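Local coordinates for polysaccharide biosynthesis protein CapD (PDB 6BWC) that probably acts as an NADP-dependent, short-chain dehydrogenase-type enzyme on UDP-N-acetylglucosamine in the biosynthesis of CMP-pseudaminic acid, at residues Val10-Gly15 with Lys21-Asn26; Phe107-Val112 with Val124-Ser129; Met218-Ala221 with Thr226-Leu229. The protein carries 2 engineered substitutions. All blocks are in the same frame, centred on the assembly; numbering follows the deposited sequence.

Interaction 1 (Val10-Gly15 with Lys21-Asn26). With NAP (NADP nicotinamide-adenine-dinucleotide phosphate), chain N.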
loop_
_atom_site.group_PDB
_atom_site.type_symbol
_atom_site.label_atom_id
_atom_site.label_comp_id
_atom_site.label_asym_id
_atom_site.label_seq_id
_atom_site.Cartn_x
_atom_site.Cartn_y
_atom_site.Cartn_z
ATOM N N VAL C 10 -18.085 -24.096 0.995
ATOM C CA VAL C 10 -18.229 -23.271 2.198
ATOM C C VAL C 10 -16.879 -22.825 2.742
ATOM O O VAL C 10 -15.975 -23.652 2.894
ATOM C CB VAL C 10 -18.977 -24.047 3.297
ATOM C CG1 VAL C 10 -19.055 -23.231 4.592
ATOM C CG2 VAL C 10 -20.360 -24.447 2.795
ATOM N N LEU C 11 -16.768 -21.526 3.045
ATOM C CA LEU C 11 -15.606 -20.954 3.735
ATOM C C LEU C 11 -16.003 -20.605 5.170
ATOM O O LEU C 11 -16.977 -19.862 5.370
ATOM C CB LEU C 11 -15.128 -19.693 3.021
ATOM C CG LEU C 11 -13.845 -19.017 3.506
ATOM C CD1 LEU C 11 -12.586 -19.837 3.255
ATOM C CD2 LEU C 11 -13.697 -17.678 2.808
ATOM N N ILE C 12 -15.280 -21.159 6.156
ATOM C CA ILE C 12 -15.395 -20.731 7.556
ATOM C C ILE C 12 -14.159 -19.962 7.923
ATOM O O ILE C 12 -13.182 -20.540 8.422
ATOM C CB ILE C 12 -15.536 -21.883 8.564
ATOM C CG1 ILE C 12 -16.619 -22.867 8.136
ATOM C CG2 ILE C 12 -15.894 -21.313 9.928
ATOM C CD1 ILE C 12 -16.663 -24.100 9.014
ATOM N N ILE C 13 -14.221 -18.655 7.670
ATOM C CA ILE C 13 -13.170 -17.694 8.051
ATOM C C ILE C 13 -13.084 -17.668 9.579
ATOM O O ILE C 13 -13.950 -17.086 10.241
ATOM C CB ILE C 13 -13.457 -16.269 7.470
ATOM C CG1 ILE C 13 -13.378 -16.281 5.931
ATOM C CG2 ILE C 13 -12.508 -15.203 8.041
ATOM C CD1 ILE C 13 -13.806 -14.994 5.271
ATOM N N GLY C 14 -12.044 -18.319 10.114
ATOM C CA GLY C 14 -11.860 -18.528 11.559
ATOM C C GLY C 14 -12.382 -19.878 12.037
ATOM O O GLY C 14 -12.928 -19.976 13.140
ATOM N N GLY C 15 -12.191 -20.917 11.221
ATOM C CA GLY C 15 -12.624 -22.277 11.546
ATOM C C GLY C 15 -11.750 -23.063 12.512
ATOM O O GLY C 15 -12.102 -24.179 12.877
ATOM N N LYS C 21 -14.882 -24.274 14.492
ATOM C CA LYS C 21 -14.851 -25.738 14.470
ATOM C C LYS C 21 -16.244 -26.341 14.616
ATOM O O LYS C 21 -16.625 -27.216 13.826
ATOM C CB LYS C 21 -13.980 -26.332 15.571
ATOM C CG LYS C 21 -12.483 -26.365 15.283
ATOM C CD LYS C 21 -11.788 -27.532 16.006
ATOM C CE LYS C 21 -11.871 -27.483 17.533
ATOM N NZ LYS C 21 -12.098 -28.846 18.103
ATOM N N SER C 22 -17.011 -25.900 15.612
ATOM C CA SER C 22 -18.354 -26.471 15.798
ATOM C C SER C 22 -19.197 -26.319 14.514
ATOM O O SER C 22 -19.779 -27.300 14.054
ATOM C CB SER C 22 -19.084 -25.883 17.016
ATOM O OG SER C 22 -19.939 -26.853 17.601
ATOM N N ILE C 23 -19.211 -25.119 13.918
ATOM C CA ILE C 23 -19.849 -24.918 12.589
ATOM C C ILE C 23 -19.339 -25.918 11.524
ATOM O O ILE C 23 -20.136 -26.453 10.753
ATOM C CB ILE C 23 -19.648 -23.482 12.033
ATOM C CG1 ILE C 23 -20.384 -22.450 12.901
ATOM C CG2 ILE C 23 -20.151 -23.379 10.583
ATOM C CD1 ILE C 23 -19.940 -21.014 12.670
ATOM N N LEU C 24 -18.017 -26.128 11.479
ATOM C CA LEU C 24 -17.359 -27.051 10.532
ATOM C C LEU C 24 -17.961 -28.433 10.561
ATOM O O LEU C 24 -18.372 -28.948 9.521
ATOM C CB LEU C 24 -15.853 -27.169 10.834
ATOM C CG LEU C 24 -15.022 -28.200 10.081
ATOM C CD1 LEU C 24 -15.334 -28.129 8.593
ATOM C CD2 LEU C 24 -13.540 -27.971 10.334
ATOM N N SER C 25 -17.994 -29.027 11.749
ATOM C CA SER C 25 -18.530 -30.371 11.905
ATOM C C SER C 25 -20.051 -30.416 11.661
ATOM O O SER C 25 -20.563 -31.409 11.152
ATOM C CB SER C 25 -18.158 -30.954 13.268
ATOM O OG SER C 25 -18.451 -30.038 14.301
ATOM N N ASN C 26 -20.773 -29.345 11.965
ATOM C CA ASN C 26 -22.220 -29.355 11.747
ATOM C C ASN C 26 -22.501 -29.262 10.269
ATOM O O ASN C 26 -23.309 -30.024 9.763
ATOM C CB ASN C 26 -22.950 -28.258 12.544
ATOM C CG ASN C 26 -23.148 -28.630 14.036
ATOM O OD1 ASN C 26 -24.276 -28.680 14.522
ATOM N ND2 ASN C 26 -22.049 -28.878 14.761
HETATM P PA NAP N . -11.706 -17.989 18.825
HETATM O O1A NAP N . -11.733 -19.360 19.439
HETATM O O2A NAP N . -10.607 -17.085 19.270
HETATM O O5B NAP N . -11.697 -18.099 17.237
HETATM C C5B NAP N . -11.049 -17.088 16.459
HETATM C C4B NAP N . -10.765 -17.630 15.062
HETATM O O4B NAP N . -10.301 -16.625 14.163
HETATM C C3B NAP N . -9.653 -18.643 15.118
HETATM O O3B NAP N . -9.956 -19.568 14.077
HETATM C C2B NAP N . -8.423 -17.819 14.842
HETATM O O2B NAP N . -7.382 -18.687 14.444
HETATM C C1B NAP N . -8.943 -16.861 13.769
HETATM N N9A NAP N . -8.293 -15.523 13.560
HETATM C C8A NAP N . -7.937 -14.559 14.458
HETATM N N7A NAP N . -7.395 -13.452 13.845
HETATM C C5A NAP N . -7.409 -13.704 12.524
HETATM C C6A NAP N . -6.996 -13.014 11.277
HETATM N N6A NAP N . -6.444 -11.792 11.290
HETATM N N1A NAP N . -7.191 -13.635 10.102
HETATM C C2A NAP N . -7.736 -14.861 10.017
HETATM N N3A NAP N . -8.128 -15.555 11.097
HETATM C C4A NAP N . -7.999 -15.050 12.349
HETATM O O3 NAP N . -13.108 -17.209 19.004
HETATM P PN NAP N . -14.592 -17.844 19.152
HETATM O O1N NAP N . -14.785 -19.055 18.251
HETATM O O2N NAP N . -14.935 -17.913 20.609
HETATM O O5D NAP N . -15.493 -16.640 18.635
HETATM C C5D NAP N . -15.761 -16.533 17.259
HETATM C C4D NAP N . -16.524 -15.243 16.975
HETATM O O4D NAP N . -17.604 -15.156 17.914
HETATM C C3D NAP N . -15.754 -13.913 17.062
HETATM O O3D NAP N . -16.064 -13.134 15.903
HETATM C C2D NAP N . -16.272 -13.230 18.306
HETATM O O2D NAP N . -16.319 -11.806 18.177
HETATM C C1D NAP N . -17.675 -13.823 18.434
HETATM N N1N NAP N . -18.212 -13.859 19.800
HETATM C C2N NAP N . -17.712 -14.765 20.656
HETATM C C3N NAP N . -18.142 -14.894 21.964
HETATM C C7N NAP N . -17.561 -15.878 22.919
HETATM O O7N NAP N . -17.882 -15.792 24.106
HETATM N N7N NAP N . -16.695 -16.814 22.523
HETATM C C4N NAP N . -19.241 -14.018 22.444
HETATM C C5N NAP N . -19.706 -13.061 21.433
HETATM C C6N NAP N . -19.196 -13.030 20.147
HETATM P P2B NAP N . -5.840 -18.217 14.457
HETATM O O1X NAP N . -5.175 -19.567 14.264
HETATM O O2X NAP N . -5.659 -17.345 13.232
HETATM O O3X NAP N . -5.592 -17.502 15.806
#
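Ile12 of strand 9-13 rests its delta methyl on the backbone of Leu24 and the side chain of Ile23 on helix 18-29, joining the first strand and helix of the Rossmann fold. Its CG1 lies beside the backbone N and opposite the carbonyl carbon (chi1 -49°), and with chi2 extended the branch reaches straight out to the helix. There CD1 settles alongside one helical turn: Ile12 CD1 is 3.4 Å from Leu24 CA and 3.7 Å from Leu24 CB, while Ile23 CG2 approaches the same methyl from the neighbouring position at 3.9 Å. The slim CG1-CD1 arm suits this place, because it reaches the helix backbone between Ile23 and Leu24. Leu24 sends its CG on, anti to its backbone N, toward Val35 and Val37 of strand 34-39, and Ile23 also touches Phe83 and Thr211, so the helix is buried on several flanks. At the end of the strand, a type II turn from Ile12 to Gly15 leads into the glycine-rich loop, consistent with the cofactor loop of NADP-binding Rossmann enzymes. Gly14, with no side chain, adopts a positive phi (95°) and lets the backbone lie close against the adenosine ribose. Where the helix faces Gly15, the aliphatic start of Lys21 brings CG to 3.3 Å from Gly15 O, while its charged end bends away toward Glu51 in a long, weak ion pair. Ser22 O, next along the helix, accepts from three donors one turn on: the Asn26 backbone N, Ser25 OG at 3.1 Å, and Asn26 ND2, which sits above the carbonyl plane. At the cofactor, Gly14 O comes within 3.1 Å of the adenosine ribose oxygen O3B of NADP.

Interaction 2 (Phe107-Val112 with Val124-Ser129). With NAP (NADP nicotinamide-adenine-dinucleotide phosphate), chain N.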
loop_
_atom_site.group_PDB
_atom_site.type_symbol
_atom_site.label_atom_id
_atom_site.label_comp_id
_atom_site.label_asym_id
_atom_site.label_seq_id
_atom_site.Cartn_x
_atom_site.Cartn_y
_atom_site.Cartn_z
ATOM N N PHE C 107 -11.238 -3.515 9.444
ATOM C CA PHE C 107 -10.598 -3.572 8.116
ATOM C C PHE C 107 -10.744 -4.952 7.505
ATOM O O PHE C 107 -11.000 -5.075 6.305
ATOM C CB PHE C 107 -9.111 -3.119 8.145
ATOM C CG PHE C 107 -8.374 -3.235 6.794
ATOM C CD1 PHE C 107 -8.871 -2.614 5.631
ATOM C CD2 PHE C 107 -7.174 -3.974 6.681
ATOM C CE1 PHE C 107 -8.210 -2.718 4.401
ATOM C CE2 PHE C 107 -6.499 -4.065 5.451
ATOM C CZ PHE C 107 -7.015 -3.430 4.313
ATOM N N GLY C 108 -10.626 -5.981 8.338
ATOM C CA GLY C 108 -10.856 -7.372 7.907
ATOM C C GLY C 108 -12.297 -7.709 7.527
ATOM O O GLY C 108 -12.525 -8.488 6.575
ATOM N N THR C 109 -13.266 -7.141 8.254
ATOM C CA THR C 109 -14.654 -7.307 7.870
ATOM C C THR C 109 -14.857 -6.666 6.488
ATOM O O THR C 109 -15.518 -7.253 5.629
ATOM C CB THR C 109 -15.639 -6.726 8.912
ATOM O OG1 THR C 109 -15.370 -7.273 10.203
ATOM C CG2 THR C 109 -17.098 -7.039 8.550
ATOM N N GLN C 110 -14.278 -5.492 6.236
ATOM C CA GLN C 110 -14.409 -4.917 4.883
ATOM C C GLN C 110 -13.816 -5.765 3.807
ATOM O O GLN C 110 -14.418 -5.910 2.756
ATOM C CB GLN C 110 -13.790 -3.540 4.756
ATOM C CG GLN C 110 -14.784 -2.484 5.143
ATOM C CD GLN C 110 -15.841 -2.257 4.089
ATOM O OE1 GLN C 110 -15.541 -1.694 3.029
ATOM N NE2 GLN C 110 -17.100 -2.644 4.393
ATOM N N ASN C 111 -12.632 -6.305 4.057
ATOM C CA ASN C 111 -12.034 -7.219 3.104
ATOM C C ASN C 111 -13.000 -8.376 2.779
ATOM O O ASN C 111 -13.203 -8.660 1.605
ATOM C CB ASN C 111 -10.657 -7.725 3.576
ATOM C CG ASN C 111 -9.578 -6.651 3.515
ATOM O OD1 ASN C 111 -9.676 -5.691 2.717
ATOM N ND2 ASN C 111 -8.530 -6.800 4.369
ATOM N N VAL C 112 -13.624 -8.991 3.791
ATOM C CA VAL C 112 -14.630 -10.023 3.546
ATOM C C VAL C 112 -15.738 -9.508 2.597
ATOM O O VAL C 112 -16.014 -10.110 1.548
ATOM C CB VAL C 112 -15.221 -10.548 4.877
ATOM C CG1 VAL C 112 -16.508 -11.343 4.682
ATOM C CG2 VAL C 112 -14.196 -11.410 5.582
ATOM N N VAL C 124 -23.289 -14.277 3.347
ATOM C CA VAL C 124 -22.289 -14.101 4.388
ATOM C C VAL C 124 -23.002 -13.895 5.708
ATOM O O VAL C 124 -23.965 -13.125 5.778
ATOM C CB VAL C 124 -21.469 -12.836 4.155
ATOM C CG1 VAL C 124 -20.370 -12.701 5.211
ATOM C CG2 VAL C 124 -20.914 -12.845 2.742
ATOM N N VAL C 125 -22.517 -14.573 6.746
ATOM C CA VAL C 125 -22.984 -14.373 8.117
ATOM C C VAL C 125 -21.835 -13.832 8.939
ATOM O O VAL C 125 -20.832 -14.512 9.108
ATOM C CB VAL C 125 -23.497 -15.680 8.732
ATOM C CG1 VAL C 125 -23.759 -15.515 10.226
ATOM C CG2 VAL C 125 -24.765 -16.117 8.002
ATOM N N PHE C 126 -21.981 -12.600 9.410
ATOM C CA PHE C 126 -21.046 -12.019 10.354
ATOM C C PHE C 126 -21.468 -12.414 11.773
ATOM O O PHE C 126 -22.670 -12.499 12.109
ATOM C CB PHE C 126 -20.988 -10.492 10.216
ATOM C CG PHE C 126 -20.082 -9.826 11.223
ATOM C CD1 PHE C 126 -18.738 -10.169 11.295
ATOM C CD2 PHE C 126 -20.563 -8.847 12.085
ATOM C CE1 PHE C 126 -17.889 -9.575 12.215
ATOM C CE2 PHE C 126 -19.726 -8.244 13.013
ATOM C CZ PHE C 126 -18.389 -8.619 13.082
ATOM N N THR C 127 -20.463 -12.622 12.603
ATOM C CA THR C 127 -20.646 -13.093 13.944
ATOM C C THR C 127 -20.247 -11.942 14.866
ATOM O O THR C 127 -19.053 -11.716 15.127
ATOM C CB THR C 127 -19.816 -14.371 14.098
ATOM O OG1 THR C 127 -20.638 -15.482 13.734
ATOM C CG2 THR C 127 -19.347 -14.576 15.454
ATOM N N SER C 128 -21.260 -11.193 15.323
ATOM C CA SER C 128 -21.072 -10.049 16.250
ATOM C C SER C 128 -21.240 -10.535 17.665
ATOM O O SER C 128 -21.568 -11.704 17.880
ATOM C CB SER C 128 -22.088 -8.925 15.991
ATOM O OG SER C 128 -21.810 -7.788 16.789
ATOM N N SER C 129 -21.008 -9.623 18.613
ATOM C CA SER C 129 -21.300 -9.823 20.038
ATOM C C SER C 129 -22.413 -8.893 20.523
ATOM O O SER C 129 -22.695 -7.870 19.905
ATOM C CB SER C 129 -20.053 -9.537 20.859
ATOM O OG SER C 129 -20.377 -9.430 22.235
HETATM P PA NAP N . -11.706 -17.989 18.825
HETATM O O1A NAP N . -11.733 -19.360 19.439
HETATM O O2A NAP N . -10.607 -17.085 19.270
HETATM O O5B NAP N . -11.697 -18.099 17.237
HETATM C C5B NAP N . -11.049 -17.088 16.459
HETATM C C4B NAP N . -10.765 -17.630 15.062
HETATM O O4B NAP N . -10.301 -16.625 14.163
HETATM C C3B NAP N . -9.653 -18.643 15.118
HETATM O O3B NAP N . -9.956 -19.568 14.077
HETATM C C2B NAP N . -8.423 -17.819 14.842
HETATM O O2B NAP N . -7.382 -18.687 14.444
HETATM C C1B NAP N . -8.943 -16.861 13.769
HETATM N N9A NAP N . -8.293 -15.523 13.560
HETATM C C8A NAP N . -7.937 -14.559 14.458
HETATM N N7A NAP N . -7.395 -13.452 13.845
HETATM C C5A NAP N . -7.409 -13.704 12.524
HETATM C C6A NAP N . -6.996 -13.014 11.277
HETATM N N6A NAP N . -6.444 -11.792 11.290
HETATM N N1A NAP N . -7.191 -13.635 10.102
HETATM C C2A NAP N . -7.736 -14.861 10.017
HETATM N N3A NAP N . -8.128 -15.555 11.097
HETATM C C4A NAP N . -7.999 -15.050 12.349
HETATM O O3 NAP N . -13.108 -17.209 19.004
HETATM P PN NAP N . -14.592 -17.844 19.152
HETATM O O1N NAP N . -14.785 -19.055 18.251
HETATM O O2N NAP N . -14.935 -17.913 20.609
HETATM O O5D NAP N . -15.493 -16.640 18.635
HETATM C C5D NAP N . -15.761 -16.533 17.259
HETATM C C4D NAP N . -16.524 -15.243 16.975
HETATM O O4D NAP N . -17.604 -15.156 17.914
HETATM C C3D NAP N . -15.754 -13.913 17.062
HETATM O O3D NAP N . -16.064 -13.134 15.903
HETATM C C2D NAP N . -16.272 -13.230 18.306
HETATM O O2D NAP N . -16.319 -11.806 18.177
HETATM C C1D NAP N . -17.675 -13.823 18.434
HETATM N N1N NAP N . -18.212 -13.859 19.800
HETATM C C2N NAP N . -17.712 -14.765 20.656
HETATM C C3N NAP N . -18.142 -14.894 21.964
HETATM C C7N NAP N . -17.561 -15.878 22.919
HETATM O O7N NAP N . -17.882 -15.792 24.106
HETATM N N7N NAP N . -16.695 -16.814 22.523
HETATM C C4N NAP N . -19.241 -14.018 22.444
HETATM C C5N NAP N . -19.706 -13.061 21.433
HETATM C C6N NAP N . -19.196 -13.030 20.147
HETATM P P2B NAP N . -5.840 -18.217 14.457
HETATM O O1X NAP N . -5.175 -19.567 14.264
HETATM O O2X NAP N . -5.659 -17.345 13.232
HETATM O O3X NAP N . -5.592 -17.502 15.806
#
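Thr109 and Val112 of helix 98-118 pack by van der Waals contact on Phe126 and Val124 of strand 123-129, a buried helix-on-sheet contact in the Rossmann core. The two pairs lie one helical turn apart, matching alternate residues of the strand. Val112 CG1 meets Val124 CG1 at 4.1 Å; both methyls are anti to their own backbone N, and two compact beta-branched residues let helix and strand come close. Thr109 and Phe126 meet at about a right angle, with Thr109 OG1 4.0 Å from Phe126 CE1. This hydroxyl is no bare polar atom in the core, since it is hydrogen-bonded to Asn105 O and His84 NE2, and the His84 ring also meets that of Phe126. On the strand, Phe126 faces the helix, whereas Thr127 faces the cofactor, its CG2 lying against the nicotinamide ribose. At the strand end Ser129 CB rests 3.6 Å from C5N of the nicotinamide, and its OG is hydrogen-bonded to O4' of UDP-N-acetylglucosamine. Helix 98-118 lies in the beta-alpha-beta crossover from strand 81-84 to parallel strand 123-129, and the C-terminal end of strand 123-129 meets both ligands, as in the nucleotide-sugar short-chain dehydrogenases.

Interaction 3 (Met218-Ala221 with Thr226-Leu229)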
loop_
_atom_site.group_PDB
_atom_site.type_symbol
_atom_site.label_atom_id
_atom_site.label_comp_id
_atom_site.label_asym_id
_atom_site.label_seq_id
_atom_site.Cartn_x
_atom_site.Cartn_y
_atom_site.Cartn_z
ATOM N N MET C 218 -27.708 -18.496 8.394
ATOM C CA MET C 218 -27.155 -18.809 7.061
ATOM C C MET C 218 -28.263 -19.218 6.076
ATOM O O MET C 218 -28.305 -18.739 4.949
ATOM C CB MET C 218 -26.136 -19.950 7.148
ATOM C CG MET C 218 -24.841 -19.723 6.399
ATOM S SD MET C 218 -24.811 -18.637 4.964
ATOM C CE MET C 218 -23.089 -18.203 5.103
ATOM N N LYS C 219 -29.152 -20.099 6.547
ATOM C CA LYS C 219 -30.223 -20.687 5.746
ATOM C C LYS C 219 -31.407 -19.761 5.519
ATOM O O LYS C 219 -31.960 -19.734 4.431
ATOM C CB LYS C 219 -30.739 -21.958 6.433
ATOM C CG LYS C 219 -29.765 -23.132 6.478
ATOM C CD LYS C 219 -29.766 -23.820 7.843
ATOM C CE LYS C 219 -30.052 -25.314 7.782
ATOM N NZ LYS C 219 -28.886 -26.143 7.364
ATOM N N ILE C 220 -31.802 -19.029 6.556
ATOM C CA ILE C 220 -33.091 -18.292 6.591
ATOM C C ILE C 220 -33.021 -16.852 6.064
ATOM O O ILE C 220 -34.029 -16.312 5.543
ATOM C CB ILE C 220 -33.646 -18.234 8.055
ATOM C CG1 ILE C 220 -34.037 -19.632 8.550
ATOM C CG2 ILE C 220 -34.840 -17.279 8.207
ATOM C CD1 ILE C 220 -35.088 -20.362 7.727
ATOM N N ALA C 221 -31.845 -16.238 6.218
ATOM C CA ALA C 221 -31.728 -14.789 6.184
ATOM C C ALA C 221 -31.966 -14.234 4.801
ATOM O O ALA C 221 -31.371 -14.698 3.826
ATOM C CB ALA C 221 -30.382 -14.322 6.713
ATOM N N THR C 226 -30.490 -9.001 11.747
ATOM C CA THR C 226 -29.641 -9.369 12.880
ATOM C C THR C 226 -30.399 -10.359 13.765
ATOM O O THR C 226 -31.402 -10.002 14.352
ATOM C CB THR C 226 -29.190 -8.109 13.670
ATOM O OG1 THR C 226 -28.421 -7.254 12.808
ATOM C CG2 THR C 226 -28.339 -8.484 14.899
ATOM N N PHE C 227 -29.927 -11.596 13.844
ATOM C CA PHE C 227 -30.535 -12.599 14.729
ATOM C C PHE C 227 -29.912 -12.625 16.152
ATOM O O PHE C 227 -28.691 -12.691 16.292
ATOM C CB PHE C 227 -30.400 -13.985 14.101
ATOM C CG PHE C 227 -31.119 -14.141 12.792
ATOM C CD1 PHE C 227 -30.516 -13.796 11.607
ATOM C CD2 PHE C 227 -32.394 -14.665 12.750
ATOM C CE1 PHE C 227 -31.181 -13.965 10.399
ATOM C CE2 PHE C 227 -33.071 -14.816 11.555
ATOM C CZ PHE C 227 -32.460 -14.469 10.372
ATOM N N ILE C 228 -30.744 -12.573 17.195
ATOM C CA ILE C 228 -30.280 -12.748 18.587
ATOM C C ILE C 228 -31.139 -13.779 19.320
ATOM O O ILE C 228 -32.359 -13.796 19.214
ATOM C CB ILE C 228 -30.308 -11.453 19.432
ATOM C CG1 ILE C 228 -29.807 -10.252 18.637
ATOM C CG2 ILE C 228 -29.512 -11.635 20.728
ATOM C CD1 ILE C 228 -30.918 -9.467 17.981
ATOM N N LEU C 229 -30.467 -14.601 20.108
ATOM C CA LEU C 229 -31.068 -15.762 20.727
ATOM C C LEU C 229 -31.535 -15.376 22.108
ATOM O O LEU C 229 -30.876 -14.578 22.767
ATOM C CB LEU C 229 -30.012 -16.857 20.813
ATOM C CG LEU C 229 -30.486 -18.299 20.954
ATOM C CD1 LEU C 229 -31.277 -18.781 19.728
ATOM C CD2 LEU C 229 -29.269 -19.198 21.202
#
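Lys123 NZ is gripped by the carbonyl oxygens of Ala221 and Met218, with Lys219 O a weak third partner, just where Ala221 leaves the helix to pack on Phe227. Met218 and Lys219 lie in the last turn of helix 207-220 and Ala221 just beyond it, and the ammonium group probably complements the partial negative charge there. Across the contact the interaction is wholly apolar. Ala221 CB lies at the edge of the Phe227 ring, near its plane, 3.8 Å from Phe227 CE1; with only one methyl, alanine brings the chain close to that edge. Ile220 adds its CG2, 4.3 Å from Phe227 CZ and oblique to the ring, while the rest of this exposed side chain leads away from the strand. Phe227 reaches both because its CG stands beside the backbone N, opposite the carbonyl carbon (chi1 -63°), throwing the long flat ring off the sheet toward the end of the helix. A large aromatic suits this span, filling the distance from strand to helix. Leu213 and Ala217 of the same helix also touch the ring, as does Thr165 of strand 163-169. Strand 226-229 itself runs between its parallel neighbour 163-169 and antiparallel strand 290-293, whose Met290 and Ile292 also touch Phe227.

The three contacts follow one another along the chain, and all reach the same nine-stranded sheet, their centres lying 15 to 16 Å apart. Interaction 1 belongs to strand 9-13, interaction 2 to strand 123-129 and interaction 3 to strand 226-229, so they sit on alternate strands, the third, fifth and seventh, across the middle of the sheet. Interactions 1 and 2 touch where Ile13 CD1 meets Val112 CG2 at 3.6 Å, and both border the NADP. Interaction 3 touches interaction 2 through Met218 against Val124 and Val125, but makes no contact with interaction 1. Strands that approach the cofactor are thereby linked to one further across the sheet by these few apolar contacts, with interaction 2 touching both others.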